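Dihydroxyacetone kinase (Citrobacter freundii, PDB 1UN8) catalyses the transfer of phosphate from ATP to dihydroxyacetone, giving dihydroxyacetone phosphate, with the help of a divalent metal ion. Local coordinates at residues 11-16 and 80-85; 36-41 and 88-93; 247-252 and 307-312. One frame throughout, in Å; residues are numbered along the deposited sequence.

Contact 1: 11-16 and 80-85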
loop_
_atom_site.group_PDB
_atom_site.type_symbol
_atom_site.label_atom_id
_atom_site.label_comp_id
_atom_site.label_asym_id
_atom_site.label_seq_id
_atom_site.Cartn_x
_atom_site.Cartn_y
_atom_site.Cartn_z
ATOM N N HIS A 11 19.447 6.917 -10.668
ATOM C CA HIS A 11 19.342 5.448 -10.662
ATOM C C HIS A 11 17.997 4.954 -10.125
ATOM O O HIS A 11 17.746 3.743 -10.070
ATOM C CB HIS A 11 20.468 4.838 -9.822
ATOM C CG HIS A 11 21.840 5.074 -10.382
ATOM N ND1 HIS A 11 22.992 4.716 -9.711
ATOM C CD2 HIS A 11 22.245 5.630 -11.550
ATOM C CE1 HIS A 11 24.044 5.043 -10.441
ATOM N NE2 HIS A 11 23.618 5.597 -11.562
ATOM N N LEU A 12 17.145 5.902 -9.738
ATOM C CA LEU A 12 15.828 5.629 -9.161
ATOM C C LEU A 12 15.065 4.508 -9.858
ATOM O O LEU A 12 14.817 3.448 -9.259
ATOM C CB LEU A 12 14.993 6.923 -9.180
ATOM C CG LEU A 12 13.670 7.174 -8.423
ATOM C CD1 LEU A 12 12.852 5.901 -8.283
ATOM C CD2 LEU A 12 13.969 7.760 -7.072
ATOM N N VAL A 13 14.676 4.739 -11.109
ATOM C CA VAL A 13 13.922 3.737 -11.852
ATOM C C VAL A 13 14.667 2.414 -11.952
ATOM O O VAL A 13 14.070 1.346 -11.786
ATOM C CB VAL A 13 13.585 4.226 -13.267
ATOM C CG1 VAL A 13 12.985 3.086 -14.080
ATOM C CG2 VAL A 13 12.614 5.395 -13.188
ATOM N N SER A 14 15.970 2.477 -12.219
ATOM C CA SER A 14 16.754 1.257 -12.316
ATOM C C SER A 14 16.714 0.485 -11.000
ATOM O O SER A 14 16.569 -0.743 -10.991
ATOM C CB SER A 14 18.202 1.571 -12.660
ATOM O OG SER A 14 18.947 0.367 -12.752
ATOM N N ASP A 15 16.841 1.192 -9.884
ATOM C CA ASP A 15 16.792 0.510 -8.600
ATOM C C ASP A 15 15.423 -0.161 -8.364
ATOM O O ASP A 15 15.343 -1.259 -7.792
ATOM C CB ASP A 15 17.126 1.489 -7.464
ATOM C CG ASP A 15 18.571 2.002 -7.537
ATOM O OD1 ASP A 15 19.446 1.258 -8.027
ATOM O OD2 ASP A 15 18.838 3.140 -7.088
ATOM N N VAL A 16 14.347 0.486 -8.813
ATOM C CA VAL A 16 13.006 -0.070 -8.655
ATOM C C VAL A 16 12.925 -1.388 -9.416
ATOM O O VAL A 16 12.386 -2.374 -8.928
ATOM C CB VAL A 16 11.910 0.910 -9.199
ATOM C CG1 VAL A 16 10.579 0.191 -9.356
ATOM C CG2 VAL A 16 11.747 2.078 -8.253
ATOM N N GLY A 80 10.102 4.379 -18.368
ATOM C CA GLY A 80 10.690 5.692 -18.504
ATOM C C GLY A 80 11.051 6.136 -17.103
ATOM O O GLY A 80 10.897 5.376 -16.136
ATOM N N ASP A 81 11.543 7.358 -16.975
ATOM C CA ASP A 81 11.889 7.866 -15.659
ATOM C C ASP A 81 10.555 8.131 -14.943
ATOM O O ASP A 81 9.476 7.938 -15.528
ATOM C CB ASP A 81 12.706 9.151 -15.804
ATOM C CG ASP A 81 13.532 9.463 -14.571
ATOM O OD1 ASP A 81 14.547 10.175 -14.708
ATOM O OD2 ASP A 81 13.166 9.013 -13.469
ATOM N N VAL A 82 10.628 8.566 -13.690
ATOM C CA VAL A 82 9.426 8.841 -12.924
ATOM C C VAL A 82 8.496 9.811 -13.638
ATOM O O VAL A 82 8.868 10.955 -13.909
ATOM C CB VAL A 82 9.764 9.437 -11.549
ATOM C CG1 VAL A 82 8.490 9.579 -10.728
ATOM C CG2 VAL A 82 10.759 8.554 -10.827
ATOM N N PHE A 83 7.285 9.346 -13.942
ATOM C CA PHE A 83 6.287 10.177 -14.608
ATOM C C PHE A 83 6.776 10.806 -15.900
ATOM O O PHE A 83 6.311 11.880 -16.291
ATOM C CB PHE A 83 5.817 11.280 -13.663
ATOM C CG PHE A 83 5.035 10.779 -12.482
ATOM C CD1 PHE A 83 4.566 11.672 -11.514
ATOM C CD2 PHE A 83 4.731 9.423 -12.347
ATOM C CE1 PHE A 83 3.801 11.222 -10.431
ATOM C CE2 PHE A 83 3.967 8.965 -11.274
ATOM C CZ PHE A 83 3.499 9.867 -10.313
ATOM N N ALA A 84 7.711 10.134 -16.566
ATOM C CA ALA A 84 8.273 10.622 -17.827
ATOM C C ALA A 84 8.305 9.486 -18.842
ATOM O O ALA A 84 8.763 8.384 -18.534
ATOM C CB ALA A 84 9.671 11.148 -17.596
ATOM N N SER A 85 7.821 9.757 -20.048
ATOM C CA SER A 85 7.781 8.745 -21.102
ATOM C C SER A 85 9.152 8.182 -21.472
ATOM O O SER A 85 10.164 8.890 -21.418
ATOM C CB SER A 85 7.139 9.322 -22.372
ATOM O OG SER A 85 5.772 9.622 -22.183
HETATM O O HOH W 1 15.590 7.070 -12.390
#

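Contact 2: 36-41 and 88-93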
loop_
_atom_site.group_PDB
_atom_site.type_symbol
_atom_site.label_atom_id
_atom_site.label_comp_id
_atom_site.label_asym_id
_atom_site.label_seq_id
_atom_site.Cartn_x
_atom_site.Cartn_y
_atom_site.Cartn_z
ATOM N N PRO A 36 22.429 2.544 -20.412
ATOM C CA PRO A 36 21.824 2.870 -19.114
ATOM C C PRO A 36 20.534 3.682 -19.221
ATOM O O PRO A 36 19.675 3.609 -18.343
ATOM C CB PRO A 36 22.929 3.649 -18.408
ATOM C CG PRO A 36 24.175 3.024 -18.959
ATOM C CD PRO A 36 23.859 2.908 -20.430
ATOM N N ALA A 37 20.404 4.454 -20.294
ATOM C CA ALA A 37 19.225 5.285 -20.498
ATOM C C ALA A 37 18.018 4.507 -21.016
ATOM O O ALA A 37 16.943 5.070 -21.188
ATOM C CB ALA A 37 19.557 6.424 -21.436
ATOM N N ILE A 38 18.193 3.220 -21.285
ATOM C CA ILE A 38 17.086 2.394 -21.743
ATOM C C ILE A 38 16.802 1.424 -20.615
ATOM O O ILE A 38 17.697 0.701 -20.172
ATOM C CB ILE A 38 17.438 1.618 -23.046
ATOM C CG1 ILE A 38 17.337 2.568 -24.241
ATOM C CG2 ILE A 38 16.499 0.441 -23.256
ATOM C CD1 ILE A 38 18.651 2.743 -25.016
ATOM N N ARG A 39 15.559 1.412 -20.145
ATOM C CA ARG A 39 15.181 0.542 -19.039
ATOM C C ARG A 39 14.052 -0.404 -19.417
ATOM O O ARG A 39 12.874 -0.105 -19.226
ATOM C CB ARG A 39 14.814 1.409 -17.825
ATOM C CG ARG A 39 16.042 1.781 -16.986
ATOM C CD ARG A 39 15.862 3.050 -16.177
ATOM N NE ARG A 39 15.570 4.165 -17.068
ATOM C CZ ARG A 39 15.988 5.412 -16.884
ATOM N NH1 ARG A 39 16.734 5.732 -15.834
ATOM N NH2 ARG A 39 15.653 6.344 -17.763
ATOM N N ILE A 40 14.438 -1.558 -19.949
ATOM C CA ILE A 40 13.492 -2.569 -20.385
ATOM C C ILE A 40 13.553 -3.853 -19.575
ATOM O O ILE A 40 14.629 -4.393 -19.316
ATOM C CB ILE A 40 13.741 -2.950 -21.850
ATOM C CG1 ILE A 40 13.827 -1.682 -22.704
ATOM C CG2 ILE A 40 12.645 -3.892 -22.320
ATOM C CD1 ILE A 40 13.529 -1.917 -24.196
ATOM N N VAL A 41 12.386 -4.337 -19.174
ATOM C CA VAL A 41 12.307 -5.578 -18.430
ATOM C C VAL A 41 11.565 -6.505 -19.349
ATOM O O VAL A 41 10.565 -6.121 -19.950
ATOM C CB VAL A 41 11.505 -5.450 -17.138
ATOM C CG1 VAL A 41 11.271 -6.838 -16.536
ATOM C CG2 VAL A 41 12.259 -4.578 -16.157
ATOM N N VAL A 88 12.161 7.027 -27.610
ATOM C CA VAL A 88 11.780 6.292 -28.814
ATOM C C VAL A 88 12.727 5.095 -28.970
ATOM O O VAL A 88 12.309 3.967 -29.242
ATOM C CB VAL A 88 11.883 7.194 -30.062
ATOM C CG1 VAL A 88 11.493 6.416 -31.311
ATOM C CG2 VAL A 88 10.984 8.398 -29.898
ATOM N N ASP A 89 14.009 5.369 -28.772
ATOM C CA ASP A 89 15.057 4.368 -28.858
ATOM C C ASP A 89 14.716 3.171 -27.972
ATOM O O ASP A 89 14.791 2.006 -28.390
ATOM C CB ASP A 89 16.363 4.989 -28.382
ATOM C CG ASP A 89 17.547 4.560 -29.205
ATOM O OD1 ASP A 89 17.786 3.330 -29.324
ATOM O OD2 ASP A 89 18.237 5.464 -29.735
ATOM N N ALA A 90 14.343 3.470 -26.734
ATOM C CA ALA A 90 14.008 2.428 -25.793
ATOM C C ALA A 90 12.883 1.538 -26.297
ATOM O O ALA A 90 13.006 0.311 -26.285
ATOM C CB ALA A 90 13.631 3.047 -24.452
ATOM N N VAL A 91 11.788 2.146 -26.747
ATOM C CA VAL A 91 10.651 1.370 -27.207
ATOM C C VAL A 91 11.038 0.474 -28.370
ATOM O O VAL A 91 10.675 -0.704 -28.406
ATOM C CB VAL A 91 9.464 2.280 -27.627
ATOM C CG1 VAL A 91 8.288 1.422 -28.118
ATOM C CG2 VAL A 91 9.019 3.131 -26.450
ATOM N N LEU A 92 11.787 1.026 -29.316
ATOM C CA LEU A 92 12.206 0.248 -30.474
ATOM C C LEU A 92 12.995 -0.972 -30.006
ATOM O O LEU A 92 12.693 -2.110 -30.386
ATOM C CB LEU A 92 13.071 1.105 -31.404
ATOM C CG LEU A 92 13.495 0.434 -32.715
ATOM C CD1 LEU A 92 12.269 -0.138 -33.420
ATOM C CD2 LEU A 92 14.216 1.449 -33.605
ATOM N N THR A 93 14.002 -0.723 -29.170
ATOM C CA THR A 93 14.844 -1.776 -28.635
ATOM C C THR A 93 14.029 -2.936 -28.095
ATOM O O THR A 93 14.391 -4.098 -28.287
ATOM C CB THR A 93 15.734 -1.234 -27.522
ATOM O OG1 THR A 93 16.586 -0.219 -28.060
ATOM C CG2 THR A 93 16.576 -2.338 -26.920
#

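Contact 3: 247-252 and 307-312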
loop_
_atom_site.group_PDB
_atom_site.type_symbol
_atom_site.label_atom_id
_atom_site.label_comp_id
_atom_site.label_asym_id
_atom_site.label_seq_id
_atom_site.Cartn_x
_atom_site.Cartn_y
_atom_site.Cartn_z
ATOM N N ALA A 247 -22.002 5.676 -17.467
ATOM C CA ALA A 247 -21.168 5.351 -18.613
ATOM C C ALA A 247 -21.301 3.901 -19.035
ATOM O O ALA A 247 -20.996 3.555 -20.166
ATOM C CB ALA A 247 -19.722 5.664 -18.306
ATOM N N LEU A 248 -21.760 3.055 -18.124
ATOM C CA LEU A 248 -21.911 1.639 -18.411
ATOM C C LEU A 248 -23.221 1.339 -19.108
ATOM O O LEU A 248 -24.147 2.141 -19.062
ATOM C CB LEU A 248 -21.864 0.844 -17.106
ATOM C CG LEU A 248 -20.526 0.733 -16.374
ATOM C CD1 LEU A 248 -20.765 0.385 -14.904
ATOM C CD2 LEU A 248 -19.664 -0.319 -17.065
ATOM N N PRO A 249 -23.308 0.179 -19.789
ATOM C CA PRO A 249 -24.547 -0.199 -20.475
ATOM C C PRO A 249 -25.588 -0.328 -19.361
ATOM O O PRO A 249 -25.224 -0.580 -18.213
ATOM C CB PRO A 249 -24.194 -1.547 -21.089
ATOM C CG PRO A 249 -22.743 -1.411 -21.369
ATOM C CD PRO A 249 -22.225 -0.763 -20.117
ATOM N N GLU A 250 -26.871 -0.170 -19.669
ATOM C CA GLU A 250 -27.864 -0.259 -18.611
ATOM C C GLU A 250 -28.043 -1.679 -18.073
ATOM O O GLU A 250 -28.679 -1.877 -17.036
ATOM C CB GLU A 250 -29.205 0.315 -19.075
ATOM C CG GLU A 250 -30.138 -0.680 -19.730
ATOM C CD GLU A 250 -31.494 -0.074 -20.036
ATOM O OE1 GLU A 250 -31.549 0.844 -20.886
ATOM O OE2 GLU A 250 -32.497 -0.511 -19.420
ATOM N N THR A 251 -27.485 -2.669 -18.761
ATOM C CA THR A 251 -27.588 -4.046 -18.290
ATOM C C THR A 251 -26.315 -4.816 -18.597
ATOM O O THR A 251 -25.529 -4.422 -19.463
ATOM C CB THR A 251 -28.778 -4.813 -18.936
ATOM O OG1 THR A 251 -28.494 -5.075 -20.316
ATOM C CG2 THR A 251 -30.072 -4.011 -18.817
ATOM N N GLY A 252 -26.129 -5.924 -17.883
ATOM C CA GLY A 252 -24.951 -6.757 -18.078
ATOM C C GLY A 252 -24.139 -6.968 -16.807
ATOM O O GLY A 252 -24.120 -6.112 -15.918
ATOM N N ALA A 307 -14.723 -0.564 -13.839
ATOM C CA ALA A 307 -15.764 -1.519 -14.182
ATOM C C ALA A 307 -15.542 -1.961 -15.625
ATOM O O ALA A 307 -15.335 -1.133 -16.512
ATOM C CB ALA A 307 -17.140 -0.878 -14.036
ATOM N N ILE A 308 -15.542 -3.271 -15.835
ATOM C CA ILE A 308 -15.397 -3.849 -17.169
ATOM C C ILE A 308 -16.624 -4.723 -17.434
ATOM O O ILE A 308 -16.999 -5.546 -16.594
ATOM C CB ILE A 308 -14.130 -4.714 -17.293
ATOM C CG1 ILE A 308 -14.118 -5.380 -18.662
ATOM C CG2 ILE A 308 -14.079 -5.767 -16.184
ATOM C CD1 ILE A 308 -12.854 -5.119 -19.450
ATOM N N VAL A 309 -17.254 -4.529 -18.592
ATOM C CA VAL A 309 -18.445 -5.286 -18.959
ATOM C C VAL A 309 -18.072 -6.706 -19.339
ATOM O O VAL A 309 -17.194 -6.925 -20.168
ATOM C CB VAL A 309 -19.179 -4.631 -20.149
ATOM C CG1 VAL A 309 -20.420 -5.438 -20.503
ATOM C CG2 VAL A 309 -19.556 -3.200 -19.801
ATOM N N LEU A 310 -18.741 -7.675 -18.731
ATOM C CA LEU A 310 -18.453 -9.069 -19.017
ATOM C C LEU A 310 -19.263 -9.602 -20.198
ATOM O O LEU A 310 -20.240 -10.328 -20.026
ATOM C CB LEU A 310 -18.718 -9.912 -17.771
ATOM C CG LEU A 310 -17.914 -9.508 -16.533
ATOM C CD1 LEU A 310 -18.325 -10.369 -15.348
ATOM C CD2 LEU A 310 -16.431 -9.657 -16.824
ATOM N N GLU A 311 -18.860 -9.220 -21.401
ATOM C CA GLU A 311 -19.520 -9.678 -22.611
ATOM C C GLU A 311 -18.510 -10.521 -23.383
ATOM O O GLU A 311 -17.303 -10.271 -23.330
ATOM C CB GLU A 311 -19.963 -8.495 -23.494
ATOM C CG GLU A 311 -21.098 -7.609 -22.950
ATOM C CD GLU A 311 -22.446 -8.320 -22.846
ATOM O OE1 GLU A 311 -22.807 -9.048 -23.795
ATOM O OE2 GLU A 311 -23.156 -8.141 -21.827
ATOM N N GLU A 312 -19.009 -11.528 -24.088
ATOM C CA GLU A 312 -18.162 -12.382 -24.903
ATOM C C GLU A 312 -17.011 -13.034 -24.144
ATOM O O GLU A 312 -17.177 -13.580 -23.051
ATOM C CB GLU A 312 -17.592 -11.568 -26.074
ATOM C CG GLU A 312 -18.621 -10.735 -26.855
ATOM C CD GLU A 312 -19.622 -11.581 -27.640
ATOM O OE1 GLU A 312 -19.187 -12.407 -28.480
ATOM O OE2 GLU A 312 -20.847 -11.416 -27.423
#

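Contact 1: 11-16 and 80-85
V13 meets the 80-85 corner with its two methyls spread over the backbone. CG2 is the closer branch, 3.4 Å from G80 O and 3.6 Å from D81 CA; CG1 touches G80 O at 3.7 Å. CG1 is anti to the backbone N (chi1 172°), which leaves CG2 beside N, on the side of G80 and D81. L12 brings CG to 4.0 Å from V82 CG2, the two side chains lying at a slant. D81 to A84 is a type II beta turn, closed by A84 N to D81 O, after strand 76-80. The corner is consistent with a place in the wall of the substrate site of the DhaK fold: G80 O, just before the turn, accepts from OG of the substrate-binding S59, and F83 in the turn meets the active-site H220 edge-to-face. D81 OD2 accepts V82 N at 2.6 Å on the anti side of the carboxylate, 23° out of its plane, and is salt-bridged to R9. A water accepts from V13 N at 2.8 Å and lies 3.3 Å from D81 OD2, to which it can donate, although more acceptors than protons are in reach. L12 also packs on I271 of the second subunit.

Contact 2: 36-41 and 88-93
Apolar packing joins I38 to A90. I38 points its CB at the helix and lays the CG1 branch over the alanine, with CG1 3.7 Å from both A90 CA and A90 CB. The CA atoms of the pair come within 5.1 Å, a closeness that the small alanine side chain permits. I40 supplies the second hydrophobic arm. Its CG1 lies beside the backbone N and the chain then runs nearly extended (chi2 -158°), carrying CD1 to 4.0 Å from T93 CB; the two side chains meet at a slant.

The same methyl, I40 CD1, lies near A90 O. These touches set helix 88-98 against strand 40-43 of the six-stranded mixed sheet and the loop leading into it. The helix is the connection of a beta-alpha-beta crossover from strand 76-80 to strand 104-109, which are parallel with strand 52-59 between them.

Within segment 88-93 a side-chain hydrogen bond ties T93 to the turn before it: OG1 donates to D89 O at 2.9 Å from above the carbonyl plane, 42° out of it, with a C=O...donor angle of 137°. This bond fixes the rotation of the T93 side chain; D89 O also accepts from T93 N, so two donors share it. On the solvent side, the exposed D89 brings OD1 to 4.4 Å from I38 CD1.

Contact 3: 247-252 and 307-312
L248, P249 and V309 make the tight half of this contact, with A307 joining through its CB. L248 holds CG beside its backbone N, anti to the carbonyl carbon (chi1 -71°), and directs its isopropyl fork at the strand. Both prongs reach the same methyl: CD1 is 3.9 Å from A307 CB, and CD2 lies at 4.0 Å from it. CD2 also touches V309 CG2 at 4.0 Å, where the two side chains run past each other in opposite directions. P249 comes to that same valine methyl at an oblique angle and more closely, with its CD atom 3.6 Å from V309 CG2. L248, A307 and V309 are all buried, whereas P249, though close-packed, is exposed; F187 of strand 186-192 also packs on L248.

The other end is sparse. G252 and V309 are nearest in backbone terms, yet their CA atoms stay 6.7 Å apart, and the approach of E311 is just a 4.4 Å touch from its OE2 to G252 CA. E311 folds back to get there, both of its first two torsions being near -65°. An inverse gamma turn is centred on L310, with a weak bond from E311 N to V309 O, and L310, E311 and G252 are partly exposed. The carbonyls of P249 and G252 are held elsewhere, by the guanidinium of R284.

Side chains alternate as on a regular strand: A307 and V309 face the loop, while I308 turns to helix 314-319. The loop links helix 233-247 to strand 254-260, the antiparallel neighbour of strand 301-309, so the contact is packing of a helix-to-strand loop against the C-terminal end of an inner strand of the mixed sheet in an alpha/beta fold.

Overall arrangement
All three contacts fall in the DhaK region. Contacts 1 and 2 are neighbours, their centres 12 Å apart, and they touch where V13 CG1 meets R39 CD at 3.6 Å. Their segments alternate along the chain (11-16, 36-41, 80-85, 88-93), so helix 12-22, strand 40-43, the turn after strand 76-80 and helix 88-98 pack around the first mixed sheet, with contact 1 next to the substrate site and contact 2 farther off (A90 side chain about 10 Å from that of D114). Contact 3 follows later and belongs to the second six-stranded mixed sheet; its centre is 35 Å from that of contact 1 and 37 Å from that of contact 2. The three thus sample two separate sheets of one region.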